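Local coordinates for glyoxalase-like domain protein (Staphylococcus aureus, PDB 3P8A), which is of unknown function but carries a glyoxalase-like domain and probably has the fold of the vicinal oxygen chelate (VOC) family, at residues A[57-62]-A[72-77]; A[116-121]-A[132-137]; A[160-165]-A[196-201]. All coordinates share one frame; numbering follows the deposited sequence.

Contact 1 of 3, residues A[57-62]-A[72-77]; sequences GTFNKL and LLDVEN
L72 faces K61 in a hydrogen-bonded pair: its N donates to K61 O (2.9 Å), and its own O takes K61 N. Next, L73 sits across from N60 in a non-hydrogen-bonded pair; its CG is anti to the backbone N (chi1 -173°), and with chi2 this brings CD1 across on the face shared with T58 and N60, 3.8 Å from T58 CB. The L73 backbone bonds the other way, to H30 and I32. This is an antiparallel beta hairpin, strands 58-64 and 69-75, lying inside the larger mixed sheet. D74 and F59 exchange both backbone bonds, and on that same face of the sheet their side chains run alongside one another: D74 CB makes a CH-pi contact over the F59 ring, 4.1 Å from its centroid, while D74 OD2 is held by L35 N. V75 then brings CB to 4.1 Å from T58 CG2. Past V75 the strand ends, and the amides of E76 and N77 both turn to one acceptor, G57 O. E76 N, 2.8 Å from G57 O, also lies in plane at the edge of the F59 ring. N77 N is 2.9 Å from G57 O, on a lone pair and almost straight (174°), while N77 OD1 caps helix 78-84 through K80 N.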
loop_
_atom_site.group_PDB
_atom_site.type_symbol
_atom_site.label_atom_id
_atom_site.label_comp_id
_atom_site.label_asym_id
_atom_site.label_seq_id
_atom_site.Cartn_x
_atom_site.Cartn_y
_atom_site.Cartn_z
ATOM N N GLY A 57 -15.078 4.423 8.674
ATOM C CA GLY A 57 -15.458 3.486 9.731
ATOM C C GLY A 57 -14.453 2.365 9.933
ATOM O O GLY A 57 -14.795 1.314 10.487
ATOM N N THR A 58 -13.199 2.588 9.476
ATOM C CA THR A 58 -12.081 1.633 9.548
ATOM C C THR A 58 -11.080 2.073 10.603
ATOM O O THR A 58 -11.083 3.243 10.999
ATOM C CB THR A 58 -11.381 1.482 8.181
ATOM O OG1 THR A 58 -11.032 2.768 7.652
ATOM C CG2 THR A 58 -12.197 0.696 7.174
ATOM N N PHE A 59 -10.225 1.134 11.057
ATOM C CA PHE A 59 -9.135 1.381 12.012
ATOM C C PHE A 59 -7.935 0.555 11.621
ATOM O O PHE A 59 -8.077 -0.456 10.929
ATOM C CB PHE A 59 -9.547 1.075 13.469
ATOM C CG PHE A 59 -9.960 -0.351 13.752
ATOM C CD1 PHE A 59 -11.232 -0.806 13.414
ATOM C CD2 PHE A 59 -9.099 -1.222 14.408
ATOM C CE1 PHE A 59 -11.614 -2.121 13.684
ATOM C CE2 PHE A 59 -9.481 -2.545 14.680
ATOM C CZ PHE A 59 -10.735 -2.983 14.319
ATOM N N ASN A 60 -6.769 0.932 12.112
ATOM C CA ASN A 60 -5.548 0.235 11.727
ATOM C C ASN A 60 -4.569 -0.070 12.868
ATOM O O ASN A 60 -4.762 0.378 13.998
ATOM C CB ASN A 60 -4.856 1.008 10.554
ATOM C CG ASN A 60 -4.476 2.455 10.841
ATOM O OD1 ASN A 60 -4.560 2.946 11.972
ATOM N ND2 ASN A 60 -4.042 3.181 9.837
ATOM N N LYS A 61 -3.541 -0.856 12.557
ATOM C CA LYS A 61 -2.420 -1.223 13.420
ATOM C C LYS A 61 -1.273 -1.140 12.483
ATOM O O LYS A 61 -1.421 -1.482 11.306
ATOM C CB LYS A 61 -2.529 -2.643 13.983
ATOM C CG LYS A 61 -3.396 -2.782 15.213
ATOM C CD LYS A 61 -3.145 -4.149 15.820
ATOM C CE LYS A 61 -4.063 -4.454 16.973
ATOM N NZ LYS A 61 -3.942 -5.882 17.370
ATOM N N LEU A 62 -0.145 -0.619 12.961
ATOM C CA LEU A 62 0.991 -0.342 12.093
ATOM C C LEU A 62 2.243 -1.075 12.449
ATOM O O LEU A 62 2.614 -1.154 13.611
ATOM C CB LEU A 62 1.235 1.183 12.060
ATOM C CG LEU A 62 -0.048 2.043 11.934
ATOM C CD1 LEU A 62 0.150 3.432 12.477
ATOM C CD2 LEU A 62 -0.561 2.069 10.496
ATOM N N LEU A 72 -2.100 -2.576 8.752
ATOM C CA LEU A 72 -3.081 -3.643 8.937
ATOM C C LEU A 72 -4.378 -2.899 9.124
ATOM O O LEU A 72 -4.421 -1.974 9.913
ATOM C CB LEU A 72 -2.771 -4.507 10.156
ATOM C CG LEU A 72 -1.407 -5.155 10.247
ATOM C CD1 LEU A 72 -1.436 -6.173 11.300
ATOM C CD2 LEU A 72 -0.953 -5.791 8.901
ATOM N N LEU A 73 -5.391 -3.232 8.364
ATOM C CA LEU A 73 -6.634 -2.481 8.337
ATOM C C LEU A 73 -7.832 -3.347 8.601
ATOM O O LEU A 73 -7.897 -4.468 8.112
ATOM C CB LEU A 73 -6.736 -1.755 6.946
ATOM C CG LEU A 73 -7.901 -0.745 6.704
ATOM C CD1 LEU A 73 -7.715 0.552 7.540
ATOM C CD2 LEU A 73 -8.024 -0.399 5.230
ATOM N N ASP A 74 -8.809 -2.825 9.386
ATOM C CA ASP A 74 -10.068 -3.520 9.644
ATOM C C ASP A 74 -11.234 -2.512 9.673
ATOM O O ASP A 74 -11.007 -1.316 9.720
ATOM C CB ASP A 74 -9.991 -4.322 10.947
ATOM C CG ASP A 74 -11.074 -5.386 11.202
ATOM O OD1 ASP A 74 -11.866 -5.695 10.258
ATOM O OD2 ASP A 74 -11.064 -5.980 12.293
ATOM N N VAL A 75 -12.464 -3.009 9.645
ATOM C CA VAL A 75 -13.661 -2.187 9.664
ATOM C C VAL A 75 -14.398 -2.333 10.991
ATOM O O VAL A 75 -14.704 -3.451 11.417
ATOM C CB VAL A 75 -14.554 -2.401 8.406
ATOM C CG1 VAL A 75 -14.644 -3.868 8.000
ATOM C CG2 VAL A 75 -15.941 -1.775 8.558
ATOM N N GLU A 76 -14.626 -1.198 11.655
ATOM C CA GLU A 76 -15.362 -1.095 12.911
ATOM C C GLU A 76 -16.845 -0.807 12.621
ATOM O O GLU A 76 -17.724 -1.428 13.228
ATOM C CB GLU A 76 -14.731 -0.028 13.827
ATOM C CG GLU A 76 -15.616 0.523 14.946
ATOM C CD GLU A 76 -16.235 -0.467 15.920
ATOM O OE1 GLU A 76 -15.629 -1.537 16.163
ATOM O OE2 GLU A 76 -17.334 -0.169 16.440
ATOM N N ASN A 77 -17.109 0.148 11.714
ATOM C CA ASN A 77 -18.458 0.552 11.323
ATOM C C ASN A 77 -18.760 0.150 9.863
ATOM O O ASN A 77 -18.548 0.933 8.938
ATOM C CB ASN A 77 -18.673 2.057 11.589
ATOM C CG ASN A 77 -20.084 2.563 11.358
ATOM O OD1 ASN A 77 -20.946 1.872 10.832
ATOM N ND2 ASN A 77 -20.339 3.811 11.695
#

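Contact 2 of 3, residues A[116-121]-A[132-137]; sequences DIEAVK and VGPIQM
K121 and P134 meet where helix 117-125 runs antiparallel to the edge strand 130-139. The helix follows strand 106-113, and strands 130-139, 147-155 and 166-170 come after it, an order consistent with the beta-alpha-beta-beta-beta module of the VOC fold. The axes come no closer than 9.5 Å, so helix side chains must reach across to the strand, K121 as far as a backbone carbonyl. I117 is the buried but more distant partner. Its CG2 slides past the proline ring to 4.1 Å from P134 CG, and the I117 side chain also packs on L152 and F167 of neighbouring strands. I117 N, in the first turn of the helix, is taken by Q169 OE1. The loose, solvent side belongs to E118. Bent at chi2 (-65°), it swings its carboxylate across toward the strand, with OE2 3.4 Å from P134 CG, a carboxylate oxygen at the CG-CD edge of the ring. The close part is made by K121. The K121 and P134 side chains cross at about a right angle, K121 CD 3.7 Å from P134 CD. The peptide before P134 is cis, and G133 has a positive phi (115°), a backbone shape readily open to glycine. The lysine chain is extended from chi1 (179°) to its end and spans the gap, where K121 NZ donates in the carbonyl plane to G133 O at 2.8 Å.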
loop_
_atom_site.group_PDB
_atom_site.type_symbol
_atom_site.label_atom_id
_atom_site.label_comp_id
_atom_site.label_asym_id
_atom_site.label_seq_id
_atom_site.Cartn_x
_atom_site.Cartn_y
_atom_site.Cartn_z
ATOM N N ASP A 116 4.830 16.465 -3.060
ATOM C CA ASP A 116 4.017 17.383 -3.849
ATOM C C ASP A 116 2.873 16.668 -4.571
ATOM O O ASP A 116 2.982 16.351 -5.760
ATOM C CB ASP A 116 4.899 18.218 -4.811
ATOM C CG ASP A 116 4.268 19.512 -5.326
ATOM O OD1 ASP A 116 3.075 19.774 -5.009
ATOM O OD2 ASP A 116 4.965 20.264 -6.043
ATOM N N ILE A 117 1.756 16.457 -3.859
ATOM C CA ILE A 117 0.591 15.761 -4.404
ATOM C C ILE A 117 -0.139 16.551 -5.523
ATOM O O ILE A 117 -0.758 15.931 -6.395
ATOM C CB ILE A 117 -0.340 15.248 -3.277
ATOM C CG1 ILE A 117 -1.152 14.011 -3.720
ATOM C CG2 ILE A 117 -1.227 16.369 -2.721
ATOM C CD1 ILE A 117 -1.541 13.068 -2.587
ATOM N N GLU A 118 -0.051 17.905 -5.490
ATOM C CA GLU A 118 -0.655 18.775 -6.500
ATOM C C GLU A 118 0.068 18.672 -7.836
ATOM O O GLU A 118 -0.596 18.690 -8.863
ATOM C CB GLU A 118 -0.739 20.235 -6.017
ATOM C CG GLU A 118 -2.031 20.540 -5.272
ATOM C CD GLU A 118 -3.290 20.434 -6.112
ATOM O OE1 GLU A 118 -3.397 21.157 -7.131
ATOM O OE2 GLU A 118 -4.172 19.622 -5.751
ATOM N N ALA A 119 1.415 18.554 -7.812
ATOM C CA ALA A 119 2.281 18.341 -8.976
ATOM C C ALA A 119 1.993 16.962 -9.572
ATOM O O ALA A 119 2.016 16.813 -10.794
ATOM C CB ALA A 119 3.739 18.425 -8.573
ATOM N N VAL A 120 1.719 15.958 -8.711
ATOM C CA VAL A 120 1.341 14.624 -9.164
ATOM C C VAL A 120 -0.003 14.719 -9.853
ATOM O O VAL A 120 -0.127 14.214 -10.965
ATOM C CB VAL A 120 1.384 13.533 -8.047
ATOM C CG1 VAL A 120 0.687 12.253 -8.490
ATOM C CG2 VAL A 120 2.816 13.226 -7.667
ATOM N N LYS A 121 -0.986 15.401 -9.230
ATOM C CA LYS A 121 -2.314 15.574 -9.808
ATOM C C LYS A 121 -2.235 16.275 -11.184
ATOM O O LYS A 121 -2.854 15.809 -12.139
ATOM C CB LYS A 121 -3.244 16.320 -8.841
ATOM C CG LYS A 121 -4.640 16.538 -9.406
ATOM C CD LYS A 121 -5.505 17.357 -8.505
ATOM C CE LYS A 121 -6.869 17.528 -9.124
ATOM N NZ LYS A 121 -7.871 17.967 -8.123
ATOM N N VAL A 132 -9.109 11.218 -8.573
ATOM C CA VAL A 132 -10.049 11.549 -7.492
ATOM C C VAL A 132 -9.201 12.119 -6.366
ATOM O O VAL A 132 -8.238 11.486 -5.926
ATOM C CB VAL A 132 -10.975 10.402 -7.015
ATOM C CG1 VAL A 132 -11.758 10.795 -5.767
ATOM C CG2 VAL A 132 -11.942 9.980 -8.116
ATOM N N GLY A 133 -9.499 13.352 -5.988
ATOM C CA GLY A 133 -8.761 14.029 -4.937
ATOM C C GLY A 133 -7.979 15.250 -5.371
ATOM O O GLY A 133 -8.146 15.715 -6.495
ATOM N N PRO A 134 -7.101 15.796 -4.504
ATOM C CA PRO A 134 -6.711 15.289 -3.171
ATOM C C PRO A 134 -7.819 15.229 -2.129
ATOM O O PRO A 134 -8.626 16.161 -2.007
ATOM C CB PRO A 134 -5.556 16.206 -2.755
ATOM C CG PRO A 134 -5.073 16.823 -4.033
ATOM C CD PRO A 134 -6.296 16.970 -4.877
ATOM N N ILE A 135 -7.875 14.085 -1.417
ATOM C CA ILE A 135 -8.824 13.789 -0.347
ATOM C C ILE A 135 -8.118 14.075 0.980
ATOM O O ILE A 135 -7.126 13.411 1.293
ATOM C CB ILE A 135 -9.317 12.312 -0.414
ATOM C CG1 ILE A 135 -9.984 11.944 -1.780
ATOM C CG2 ILE A 135 -10.207 11.946 0.788
ATOM C CD1 ILE A 135 -11.338 12.607 -2.088
ATOM N N GLN A 136 -8.647 15.029 1.774
ATOM C CA GLN A 136 -8.097 15.341 3.102
ATOM C C GLN A 136 -8.436 14.216 4.093
ATOM O O GLN A 136 -9.565 13.717 4.123
ATOM C CB GLN A 136 -8.598 16.705 3.602
ATOM C CG GLN A 136 -7.542 17.828 3.512
ATOM C CD GLN A 136 -6.332 17.668 4.422
ATOM O OE1 GLN A 136 -6.379 17.060 5.504
ATOM N NE2 GLN A 136 -5.220 18.252 4.012
HETATM N N MSE A 137 -7.426 13.763 4.855
HETATM C CA MSE A 137 -7.573 12.636 5.771
HETATM C C MSE A 137 -6.946 12.938 7.121
HETATM O O MSE A 137 -5.968 13.685 7.208
HETATM C CB MSE A 137 -6.835 11.412 5.199
HETATM C CG MSE A 137 -7.412 10.840 3.914
HETATM SE SE MSE A 137 -9.035 9.763 4.151
HETATM C CE MSE A 137 -8.362 8.388 5.354
#

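Contact 3 of 3, residues A[160-165]-A[196-201]; sequences DEIKPP and VKSKNR
The carboxylate of E161 has K199 CB over one face, 3.9 Å from E161 CD, and its plane is turned 60° from the amide of N200. Those two flat groups do not stack; E161 and N200 meet through their aliphatic carbons, E161 CG lying 3.6 Å from N200 CB. The contact joins two sheets of the glyoxalase-like fold: the loop between strands 147-155 and 166-170 of one sheet leans on the end of strand 189-198 of the other. Deeper in, I162 is the apolar anchor. Its CG1 sits beside the backbone N (chi1 -61°), and with chi2 (-53°) this brings CD1 to 3.7 Å from V196 CG1 and close beside K197 O, with Y245 packing on both I162 and V196. At the strand's last residue an ST turn begins: S198 OG accepts from N200 N at 3.0 Å and also pairs with T204 OG1, which fixes the hydroxyl beside E161 CB just ahead of helix 201-212. On the outer side, S243 OG bonds both E161 OE1 and K199 N, tying the loop to the turn. The opposite charges stay apart, K199 NZ being 4.3 Å from E161 OE1. One water spans them, donating to E161 OE1 at 3.2 Å and accepting from K199 NZ at 3.1 Å.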
loop_
_atom_site.group_PDB
_atom_site.type_symbol
_atom_site.label_atom_id
_atom_site.label_comp_id
_atom_site.label_asym_id
_atom_site.label_seq_id
_atom_site.Cartn_x
_atom_site.Cartn_y
_atom_site.Cartn_z
ATOM N N ASP A 160 -9.119 -2.572 -14.879
ATOM C CA ASP A 160 -7.985 -2.747 -13.984
ATOM C C ASP A 160 -8.036 -4.154 -13.459
ATOM O O ASP A 160 -9.003 -4.510 -12.787
ATOM C CB ASP A 160 -8.031 -1.776 -12.773
ATOM C CG ASP A 160 -7.781 -0.317 -13.080
ATOM O OD1 ASP A 160 -6.738 -0.009 -13.709
ATOM O OD2 ASP A 160 -8.595 0.530 -12.635
ATOM N N GLU A 161 -7.013 -4.969 -13.743
ATOM C CA GLU A 161 -6.948 -6.276 -13.110
ATOM C C GLU A 161 -6.544 -6.032 -11.647
ATOM O O GLU A 161 -7.046 -6.679 -10.730
ATOM C CB GLU A 161 -5.888 -7.185 -13.779
ATOM C CG GLU A 161 -6.326 -7.758 -15.111
ATOM C CD GLU A 161 -7.462 -8.753 -15.074
ATOM O OE1 GLU A 161 -7.715 -9.341 -13.994
ATOM O OE2 GLU A 161 -8.101 -8.941 -16.136
ATOM N N ILE A 162 -5.659 -5.053 -11.456
ATOM C CA ILE A 162 -5.043 -4.695 -10.178
ATOM C C ILE A 162 -5.497 -3.336 -9.743
ATOM O O ILE A 162 -5.455 -2.396 -10.537
ATOM C CB ILE A 162 -3.475 -4.732 -10.360
ATOM C CG1 ILE A 162 -2.983 -6.117 -10.752
ATOM C CG2 ILE A 162 -2.718 -4.191 -9.146
ATOM C CD1 ILE A 162 -3.455 -7.284 -9.803
ATOM N N LYS A 163 -5.870 -3.201 -8.459
ATOM C CA LYS A 163 -6.298 -1.895 -7.970
ATOM C C LYS A 163 -5.098 -0.966 -8.065
ATOM O O LYS A 163 -4.018 -1.331 -7.580
ATOM C CB LYS A 163 -6.809 -1.954 -6.520
ATOM C CG LYS A 163 -7.511 -0.671 -6.094
ATOM C CD LYS A 163 -8.951 -0.678 -6.519
ATOM C CE LYS A 163 -9.696 0.483 -5.921
ATOM N NZ LYS A 163 -11.141 0.359 -6.247
ATOM N N PRO A 164 -5.240 0.200 -8.749
ATOM C CA PRO A 164 -4.088 1.090 -8.893
ATOM C C PRO A 164 -3.519 1.562 -7.563
ATOM O O PRO A 164 -4.276 2.016 -6.699
ATOM C CB PRO A 164 -4.666 2.297 -9.674
ATOM C CG PRO A 164 -5.830 1.736 -10.422
ATOM C CD PRO A 164 -6.430 0.767 -9.426
ATOM N N PRO A 165 -2.182 1.539 -7.415
ATOM C CA PRO A 165 -1.561 2.156 -6.230
ATOM C C PRO A 165 -1.996 3.626 -6.145
ATOM O O PRO A 165 -2.300 4.249 -7.173
ATOM C CB PRO A 165 -0.060 2.074 -6.534
ATOM C CG PRO A 165 0.067 0.926 -7.460
ATOM C CD PRO A 165 -1.152 1.003 -8.333
ATOM N N VAL A 196 3.072 -8.841 -7.264
ATOM C CA VAL A 196 1.718 -8.694 -7.743
ATOM C C VAL A 196 1.472 -9.796 -8.775
ATOM O O VAL A 196 2.311 -10.015 -9.670
ATOM C CB VAL A 196 1.508 -7.273 -8.362
ATOM C CG1 VAL A 196 0.130 -7.127 -8.987
ATOM C CG2 VAL A 196 1.747 -6.162 -7.337
ATOM N N LYS A 197 0.347 -10.527 -8.615
ATOM C CA LYS A 197 -0.057 -11.536 -9.573
ATOM C C LYS A 197 -1.097 -10.861 -10.452
ATOM O O LYS A 197 -1.983 -10.188 -9.919
ATOM C CB LYS A 197 -0.591 -12.800 -8.860
ATOM C CG LYS A 197 0.532 -13.819 -8.681
ATOM C CD LYS A 197 0.181 -15.021 -7.866
ATOM C CE LYS A 197 1.305 -16.042 -7.962
ATOM N NZ LYS A 197 0.994 -17.305 -7.246
ATOM N N SER A 198 -0.962 -10.957 -11.786
ATOM C CA SER A 198 -1.944 -10.322 -12.665
ATOM C C SER A 198 -2.415 -11.241 -13.785
ATOM O O SER A 198 -1.585 -11.886 -14.437
ATOM C CB SER A 198 -1.386 -9.041 -13.262
ATOM O OG SER A 198 -2.348 -8.469 -14.135
ATOM N N LYS A 199 -3.728 -11.214 -14.077
ATOM C CA LYS A 199 -4.274 -12.000 -15.197
ATOM C C LYS A 199 -4.054 -11.283 -16.518
ATOM O O LYS A 199 -4.347 -11.831 -17.583
ATOM C CB LYS A 199 -5.772 -12.306 -14.997
ATOM C CG LYS A 199 -6.043 -13.342 -13.922
ATOM C CD LYS A 199 -7.547 -13.600 -13.768
ATOM C CE LYS A 199 -8.229 -12.569 -12.908
ATOM N NZ LYS A 199 -9.669 -12.914 -12.708
ATOM N N ASN A 200 -3.518 -10.057 -16.457
ATOM C CA ASN A 200 -3.179 -9.263 -17.627
ATOM C C ASN A 200 -1.936 -8.438 -17.329
ATOM O O ASN A 200 -2.000 -7.229 -17.168
ATOM C CB ASN A 200 -4.378 -8.382 -18.086
ATOM C CG ASN A 200 -4.226 -7.878 -19.503
ATOM O OD1 ASN A 200 -3.179 -8.029 -20.128
ATOM N ND2 ASN A 200 -5.253 -7.224 -20.023
ATOM N N ARG A 201 -0.794 -9.109 -17.234
ATOM C CA ARG A 201 0.482 -8.476 -16.916
ATOM C C ARG A 201 0.833 -7.342 -17.838
ATOM O O ARG A 201 1.296 -6.312 -17.368
ATOM C CB ARG A 201 1.597 -9.525 -16.913
ATOM C CG ARG A 201 2.993 -8.949 -16.708
ATOM C CD ARG A 201 3.986 -10.016 -16.329
ATOM N NE ARG A 201 4.018 -11.157 -17.253
ATOM C CZ ARG A 201 5.065 -11.486 -18.015
ATOM N NH1 ARG A 201 6.138 -10.705 -18.060
ATOM N NH2 ARG A 201 5.033 -12.582 -18.754
HETATM O O HOH W 1 -9.994 -9.972 -11.821
#

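In the fold
Contacts 1 and 2 belong to the same eight-stranded sheet, with centres 22 Å apart: contact 1 pairs two neighbouring inner strands, while contact 2 lays a helix against an outermost one. Contact 3 starts from a loop of that sheet but crosses to the seven-stranded sheet. None of the three touches another. Contacts 1 and 3 are both partly buried and contact 2 lies at the surface, and the chemistry follows the place. Contact 1 is held by a ladder of backbone hydrogen bonds. Contact 2 relies on one lysine-to-carbonyl bond and contacts with a proline ring. Contact 3 has no direct hydrogen bond between its segments, and joins them by a buried apolar pair and a water-bridged pair of charges.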